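Local coordinates for 1,4-dihydroxy-6-naphtoate synthase (Archaeoglobus fulgidus, PDB 1ZBM), which probably converts cyclic dehypoxanthinylfutalosinate into 1,4-dihydroxy-6-naphthoate, a step in the biosynthesis of menaquinone, at residues I78-A83 against T246-P250; I47-N51 against T62-A68; Y27-K33 against E217-Y221. All coordinates share one frame; numbering follows the deposited sequence.

The three contacts lie in one chain of the type 2 periplasmic-binding-protein fold. Interaction 2 is the closest to the predicted active site: the side chain of Ile47 lies about 4 Å from that of His152, the predicted proton acceptor, and the side chain of Ser65 about 4 Å from that of Thr114, predicted to bind substrate. Interactions 1 and 2 reach one five-stranded sheet, through strands 76-86 and 61-65; their centres are about 15 Å apart. Ala83 is still about 10 Å from Thr114, side chain to side chain. Interaction 3 joins two helices away from these sites, its centre about 23 Å from that of interaction 2. No two of the contacts touch.

Interaction 1: residues I78-A83 against T246-P250; sequences ILSAGA and TYNMP
Gly82 N donates a backbone hydrogen bond to Thr246 O, in the last turn of helix 244-247, over 2.9 Å, nearly straight at 160°, and Met249 N, just beyond the helix, reaches Ser80 O, also at 2.9 Å. Ala81 adds a CA-H...O contact, its CA 3.1 Å from Thr246 O. Glycine suits position 82 because a CB would be jammed against the preceding carbonyl oxygen at this positive phi. Thr246 is held mainly from its own side of the contact, where OG1 is hydrogen-bonded with Asn243 N and Tyr241 O; OG1 also lies 3.1 Å from Ala83 O, a bond that is not settled.

Beyond these bonds, Met249, present as selenomethionine, supplies the apolar grip. Its chain runs extended until it bends at the selenium (chi3 -79°), which swings CE onto Ala83 CB at 3.5 Å, a tight fit, and onto Ile78 CG2 at 3.6 Å. A long flexible side chain can reach both, and the small Ala83 leaves room for the methyl. At the outer side, Ser80 CB lies 3.8 Å from Asn248 OD1.

Arg205 of helix 194-213 binds Tyr247 O, packs on Ser80 and Ala81, and bonds weakly to Asn248 OD1. Leu185 of strand 181-189 backs Ala83 and Met249, while helix 251-265, whose N-cap position Pro250 occupies, sets Leu257 against Ile78, so the loop within strand 76-86 is joined to the C-terminal helices.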
# COMPACT_ATOMS: atom_id res chain seq x y z
N ILE A 78 -12.04 -3.72 7.25
CA ILE A 78 -11.62 -2.79 6.21
C ILE A 78 -12.44 -1.52 6.20
O ILE A 78 -13.67 -1.56 6.19
CB ILE A 78 -11.70 -3.43 4.82
CG1 ILE A 78 -10.95 -4.77 4.82
CG2 ILE A 78 -11.08 -2.50 3.79
CD1 ILE A 78 -11.30 -5.67 3.65
N LEU A 79 -11.76 -0.38 6.21
CA LEU A 79 -12.45 0.91 6.18
C LEU A 79 -12.78 1.24 4.71
O LEU A 79 -11.95 1.03 3.83
CB LEU A 79 -11.56 1.98 6.79
CG LEU A 79 -12.27 3.27 7.18
CD1 LEU A 79 -13.20 3.04 8.38
CD2 LEU A 79 -11.19 4.31 7.53
N SER A 80 -13.97 1.76 4.45
CA SER A 80 -14.33 2.04 3.06
C SER A 80 -13.39 3.01 2.34
O SER A 80 -13.28 2.96 1.12
CB SER A 80 -15.76 2.57 3.01
OG SER A 80 -16.66 1.62 3.60
N ALA A 81 -12.70 3.87 3.09
CA ALA A 81 -11.79 4.84 2.51
C ALA A 81 -10.34 4.65 2.95
O ALA A 81 -10.06 4.28 4.10
CB ALA A 81 -12.24 6.25 2.87
N GLY A 82 -9.41 4.93 2.03
CA GLY A 82 -8.00 4.81 2.35
C GLY A 82 -7.26 3.74 1.57
O GLY A 82 -6.04 3.75 1.55
N ALA A 83 -8.00 2.84 0.93
CA ALA A 83 -7.35 1.76 0.18
C ALA A 83 -6.57 2.27 -1.04
O ALA A 83 -6.90 3.30 -1.61
CB ALA A 83 -8.40 0.74 -0.27
N THR A 246 -9.93 4.92 -3.52
CA THR A 246 -9.48 5.33 -2.20
C THR A 246 -10.61 6.05 -1.48
O THR A 246 -10.79 5.91 -0.27
CB THR A 246 -8.26 6.27 -2.29
OG1 THR A 246 -7.40 5.84 -3.35
CG2 THR A 246 -7.47 6.27 -0.97
N TYR A 247 -11.39 6.84 -2.23
CA TYR A 247 -12.48 7.57 -1.61
C TYR A 247 -13.57 6.64 -1.09
O TYR A 247 -14.13 6.88 -0.02
CB TYR A 247 -13.10 8.57 -2.59
CG TYR A 247 -14.14 9.45 -1.95
CD1 TYR A 247 -13.77 10.56 -1.18
CD2 TYR A 247 -15.50 9.18 -2.10
CE1 TYR A 247 -14.74 11.38 -0.58
CE2 TYR A 247 -16.47 9.99 -1.51
CZ TYR A 247 -16.08 11.09 -0.76
OH TYR A 247 -17.04 11.89 -0.20
N ASN A 248 -13.86 5.59 -1.85
CA ASN A 248 -14.88 4.60 -1.48
C ASN A 248 -14.62 3.29 -2.23
O ASN A 248 -14.66 3.25 -3.46
CB ASN A 248 -16.28 5.13 -1.85
CG ASN A 248 -17.40 4.26 -1.31
OD1 ASN A 248 -17.46 3.99 -0.12
ND2 ASN A 248 -18.29 3.83 -2.19
N MSE A 249 -14.35 2.22 -1.50
CA MSE A 249 -14.08 0.94 -2.15
C MSE A 249 -15.32 0.42 -2.88
O MSE A 249 -16.32 0.09 -2.26
CB MSE A 249 -13.63 -0.09 -1.11
CG MSE A 249 -12.96 -1.32 -1.70
SE MSE A 249 -12.46 -2.56 -0.30
CE MSE A 249 -10.85 -1.66 0.30
N PRO A 250 -15.28 0.35 -4.22
CA PRO A 250 -16.43 -0.13 -4.99
C PRO A 250 -16.62 -1.64 -4.88
O PRO A 250 -15.74 -2.34 -4.37
CB PRO A 250 -16.10 0.32 -6.41
CG PRO A 250 -14.60 0.16 -6.46
CD PRO A 250 -14.18 0.77 -5.12

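Interaction 2: residues I47-N51 against T62-A68; sequences IETLN and TAISAHA
Thr62 meets Leu50 with its hydroxyl, which lies 3.5 Å from Leu50 CD1. With OG1 anti to the backbone N (chi1 177°), it sits on the Ala63 side and donates to Ala63 O, accepting from a water that also donates to Leu50 O. Ala63 brings only a methyl, 4.2 Å from Leu50 CD1, small enough to let the leucine lie close. Helix 47-53 connects parallel strands 39-44 and 61-65 in a beta-alpha-beta crossover that steps over strand 11-16; the short helix and strand segments cross at 97°, their axes 7.3 Å apart. Ile64 offers its backbone to Ile47, CA lying 3.9 Å from Ile47 CD1. Ser65 takes the polar load: its OG, near the amide plane, accepts a hydrogen bond from Asn51 ND2 at 3.0 Å, and its N hydrogen-bonds to Asn51 OD1, whose place is less certain. Asparagine suits this place because one amide can both donate and accept. A second N-H of Asn51 ND2 reaches Glu48 OE1 at 3.1 Å, nearly straight at 168°, which helps fix the amide's rotation, and Tyr112 N holds the other oxygen of that glutamate. Ala68, on the first turn of helix 66-69, sets its CB 3.5 Å from Asn51 CG.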
# COMPACT_ATOMS: atom_id res chain seq x y z
N ILE A 47 5.21 0.46 6.05
CA ILE A 47 4.08 -0.46 5.86
C ILE A 47 4.31 -1.86 6.45
O ILE A 47 3.40 -2.46 7.01
CB ILE A 47 3.75 -0.58 4.34
CG1 ILE A 47 2.50 -1.42 4.15
CG2 ILE A 47 4.92 -1.19 3.59
CD1 ILE A 47 1.25 -0.75 4.70
N GLU A 48 5.53 -2.39 6.33
CA GLU A 48 5.76 -3.71 6.89
C GLU A 48 5.72 -3.64 8.41
O GLU A 48 5.26 -4.56 9.07
CB GLU A 48 7.09 -4.29 6.39
CG GLU A 48 7.30 -5.77 6.74
CD GLU A 48 6.16 -6.68 6.28
OE1 GLU A 48 5.22 -6.21 5.59
OE2 GLU A 48 6.20 -7.89 6.62
N THR A 49 6.18 -2.52 8.97
CA THR A 49 6.16 -2.33 10.43
C THR A 49 4.71 -2.33 10.93
O THR A 49 4.41 -2.89 11.99
CB THR A 49 6.84 -1.00 10.83
OG1 THR A 49 8.22 -1.03 10.45
CG2 THR A 49 6.74 -0.78 12.35
N LEU A 50 3.82 -1.70 10.16
CA LEU A 50 2.41 -1.64 10.53
C LEU A 50 1.71 -3.00 10.33
O LEU A 50 0.82 -3.36 11.09
CB LEU A 50 1.67 -0.55 9.71
CG LEU A 50 2.18 0.89 9.80
CD1 LEU A 50 1.17 1.85 9.15
CD2 LEU A 50 2.37 1.27 11.26
N ASN A 51 2.12 -3.75 9.31
CA ASN A 51 1.52 -5.05 9.08
C ASN A 51 1.83 -5.96 10.26
O ASN A 51 0.99 -6.73 10.68
CB ASN A 51 2.06 -5.70 7.80
CG ASN A 51 1.52 -5.07 6.54
OD1 ASN A 51 0.43 -4.50 6.55
ND2 ASN A 51 2.28 -5.17 5.45
N THR A 62 -5.08 1.85 11.27
CA THR A 62 -3.76 1.70 10.67
C THR A 62 -3.80 1.28 9.21
O THR A 62 -4.68 0.52 8.81
CB THR A 62 -2.91 0.65 11.43
OG1 THR A 62 -1.66 0.47 10.77
CG2 THR A 62 -3.63 -0.68 11.48
N ALA A 63 -2.87 1.78 8.40
CA ALA A 63 -2.81 1.37 7.00
C ALA A 63 -2.31 -0.07 7.12
O ALA A 63 -1.75 -0.45 8.14
CB ALA A 63 -1.80 2.22 6.23
N ILE A 64 -2.51 -0.87 6.08
CA ILE A 64 -2.07 -2.26 6.12
C ILE A 64 -2.30 -2.94 4.78
O ILE A 64 -3.34 -2.76 4.15
CB ILE A 64 -2.83 -3.05 7.20
CG1 ILE A 64 -2.24 -4.46 7.32
CG2 ILE A 64 -4.30 -3.17 6.83
CD1 ILE A 64 -2.89 -5.29 8.40
N SER A 65 -1.32 -3.74 4.36
CA SER A 65 -1.39 -4.48 3.10
C SER A 65 -2.60 -5.40 3.06
O SER A 65 -2.99 -5.96 4.08
CB SER A 65 -0.12 -5.31 2.93
OG SER A 65 1.03 -4.49 2.85
N ALA A 66 -3.21 -5.55 1.89
CA ALA A 66 -4.37 -6.44 1.80
C ALA A 66 -3.95 -7.83 2.28
O ALA A 66 -4.68 -8.49 3.02
CB ALA A 66 -4.90 -6.51 0.36
N HIS A 67 -2.77 -8.28 1.86
CA HIS A 67 -2.24 -9.57 2.26
C HIS A 67 -2.34 -9.74 3.79
O HIS A 67 -3.04 -10.62 4.29
CB HIS A 67 -0.78 -9.67 1.83
CG HIS A 67 -0.10 -10.94 2.25
ND1 HIS A 67 1.26 -11.13 2.11
CD2 HIS A 67 -0.58 -12.09 2.79
CE1 HIS A 67 1.58 -12.34 2.55
NE2 HIS A 67 0.48 -12.94 2.97
N ALA A 68 -1.64 -8.86 4.51
CA ALA A 68 -1.62 -8.88 5.96
C ALA A 68 -3.02 -8.92 6.57
O ALA A 68 -3.28 -9.65 7.52
CB ALA A 68 -0.86 -7.68 6.48
O HOH W 1 -0.57 -1.24 12.75

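Interaction 3: residues Y27-K33 against E217-Y221; sequences YAMTHGK and EAIEY
Tyr27 OH donates to Glu217 OE2 in a short hydrogen bond of 2.6 Å, received on the anti lone pair of the carboxylate, whose plane stands 86° from that of the ring. CG of Tyr27 is anti to its N (chi1 169°), which carries the ring across helix 215-222, and Glu217, extended beyond CG, is long enough to meet the hydroxyl. The ring lays one face over Ala218, whose CA makes a CH-pi contact 4.0 Å from the ring centroid; alanine suits this place because a larger side chain would probably crowd the tyrosine, whose CB is 3.9 Å from Ala218 CB. Tyr27 CD2 rests 3.6 Å from Tyr221 CB. His31 turns its edge into the face of Tyr221, CE1 over the ring centre, in a T-shaped pair with centroids 4.6 Å apart and planes at 78°. The imidazole is steadied by a weak bond of ND1 to Tyr27 O, and Tyr27 CE2 sits over one of its faces. A leucine in place of Tyr27 would probably leave Glu217 without its hydroxyl mate and Ala218 without the flat face against it. Tyr221 OH is hydrogen-bonded with Lys224. With Lys33 NZ 4.7 Å from Glu217 OE2, not in contact, the lysine with the phenol probably favours the charged carboxylate. Aromatic packing with a polar bond at one side thus joins helix 20-30 and its following turn to helix 215-222.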
# COMPACT_ATOMS: atom_id res chain seq x y z
N TYR A 27 -2.77 14.79 3.91
CA TYR A 27 -2.43 16.20 4.05
C TYR A 27 -3.49 17.06 4.73
O TYR A 27 -3.19 17.77 5.69
CB TYR A 27 -2.10 16.81 2.68
CG TYR A 27 -2.01 18.32 2.73
CD1 TYR A 27 -3.10 19.12 2.38
CD2 TYR A 27 -0.86 18.94 3.21
CE1 TYR A 27 -3.04 20.50 2.51
CE2 TYR A 27 -0.80 20.32 3.34
CZ TYR A 27 -1.89 21.09 3.00
OH TYR A 27 -1.81 22.46 3.13
N ALA A 28 -4.72 17.01 4.23
CA ALA A 28 -5.80 17.81 4.80
C ALA A 28 -5.99 17.53 6.29
O ALA A 28 -6.25 18.44 7.08
CB ALA A 28 -7.11 17.55 4.05
N MSE A 29 -5.88 16.26 6.67
CA MSE A 29 -6.07 15.87 8.07
C MSE A 29 -4.88 16.27 8.95
O MSE A 29 -5.07 16.73 10.07
CB MSE A 29 -6.32 14.37 8.17
CG MSE A 29 -6.89 13.93 9.51
SE MSE A 29 -7.15 12.00 9.62
CE MSE A 29 -8.83 11.87 8.65
N THR A 30 -3.67 16.09 8.43
CA THR A 30 -2.47 16.43 9.17
C THR A 30 -2.26 17.95 9.33
O THR A 30 -1.38 18.38 10.08
CB THR A 30 -1.22 15.82 8.51
OG1 THR A 30 -1.19 16.16 7.12
CG2 THR A 30 -1.22 14.30 8.66
N HIS A 31 -3.06 18.75 8.63
CA HIS A 31 -2.92 20.20 8.73
C HIS A 31 -4.17 20.90 9.25
O HIS A 31 -4.46 22.02 8.85
CB HIS A 31 -2.53 20.81 7.38
CG HIS A 31 -1.10 20.55 7.01
ND1 HIS A 31 -0.61 19.29 6.78
CD2 HIS A 31 -0.06 21.40 6.84
CE1 HIS A 31 0.68 19.36 6.49
NE2 HIS A 31 1.04 20.64 6.52
N GLY A 32 -4.88 20.23 10.15
CA GLY A 32 -6.07 20.81 10.74
C GLY A 32 -7.07 21.37 9.74
O GLY A 32 -7.88 22.23 10.10
N LYS A 33 -7.02 20.89 8.51
CA LYS A 33 -7.92 21.34 7.46
C LYS A 33 -9.23 20.55 7.49
O LYS A 33 -10.17 20.85 6.75
CB LYS A 33 -7.26 21.19 6.08
CG LYS A 33 -5.96 21.96 5.91
CD LYS A 33 -6.20 23.44 5.64
CE LYS A 33 -6.80 23.65 4.25
NZ LYS A 33 -7.21 25.07 3.97
N GLU A 217 -1.17 21.67 -3.70
CA GLU A 217 -1.00 21.99 -2.30
C GLU A 217 -0.67 20.72 -1.51
O GLU A 217 0.35 20.66 -0.82
CB GLU A 217 -2.26 22.64 -1.75
CG GLU A 217 -2.07 23.27 -0.38
CD GLU A 217 -3.38 23.67 0.26
OE1 GLU A 217 -4.29 24.13 -0.47
OE2 GLU A 217 -3.51 23.54 1.50
N ALA A 218 -1.52 19.71 -1.61
CA ALA A 218 -1.31 18.46 -0.89
C ALA A 218 0.02 17.79 -1.26
O ALA A 218 0.71 17.24 -0.40
CB ALA A 218 -2.47 17.50 -1.14
N ILE A 219 0.39 17.85 -2.54
CA ILE A 219 1.62 17.24 -3.01
C ILE A 219 2.85 17.97 -2.48
O ILE A 219 3.92 17.39 -2.31
CB ILE A 219 1.66 17.22 -4.55
CG1 ILE A 219 2.18 15.87 -5.06
CG2 ILE A 219 2.53 18.38 -5.08
CD1 ILE A 219 3.57 15.54 -4.63
N GLU A 220 2.70 19.27 -2.23
CA GLU A 220 3.80 20.09 -1.73
C GLU A 220 4.35 19.54 -0.42
O GLU A 220 5.56 19.37 -0.27
CB GLU A 220 3.33 21.53 -1.51
CG GLU A 220 4.47 22.50 -1.19
CD GLU A 220 5.47 22.60 -2.33
OE1 GLU A 220 5.04 22.82 -3.49
OE2 GLU A 220 6.69 22.45 -2.07
N TYR A 221 3.46 19.28 0.52
CA TYR A 221 3.87 18.74 1.81
C TYR A 221 4.37 17.31 1.63
O TYR A 221 5.37 16.90 2.22
CB TYR A 221 2.70 18.76 2.78
CG TYR A 221 2.97 18.03 4.07
CD1 TYR A 221 3.79 18.58 5.05
CD2 TYR A 221 2.42 16.77 4.30
CE1 TYR A 221 4.06 17.90 6.23
CE2 TYR A 221 2.68 16.07 5.48
CZ TYR A 221 3.50 16.64 6.44
OH TYR A 221 3.78 15.97 7.60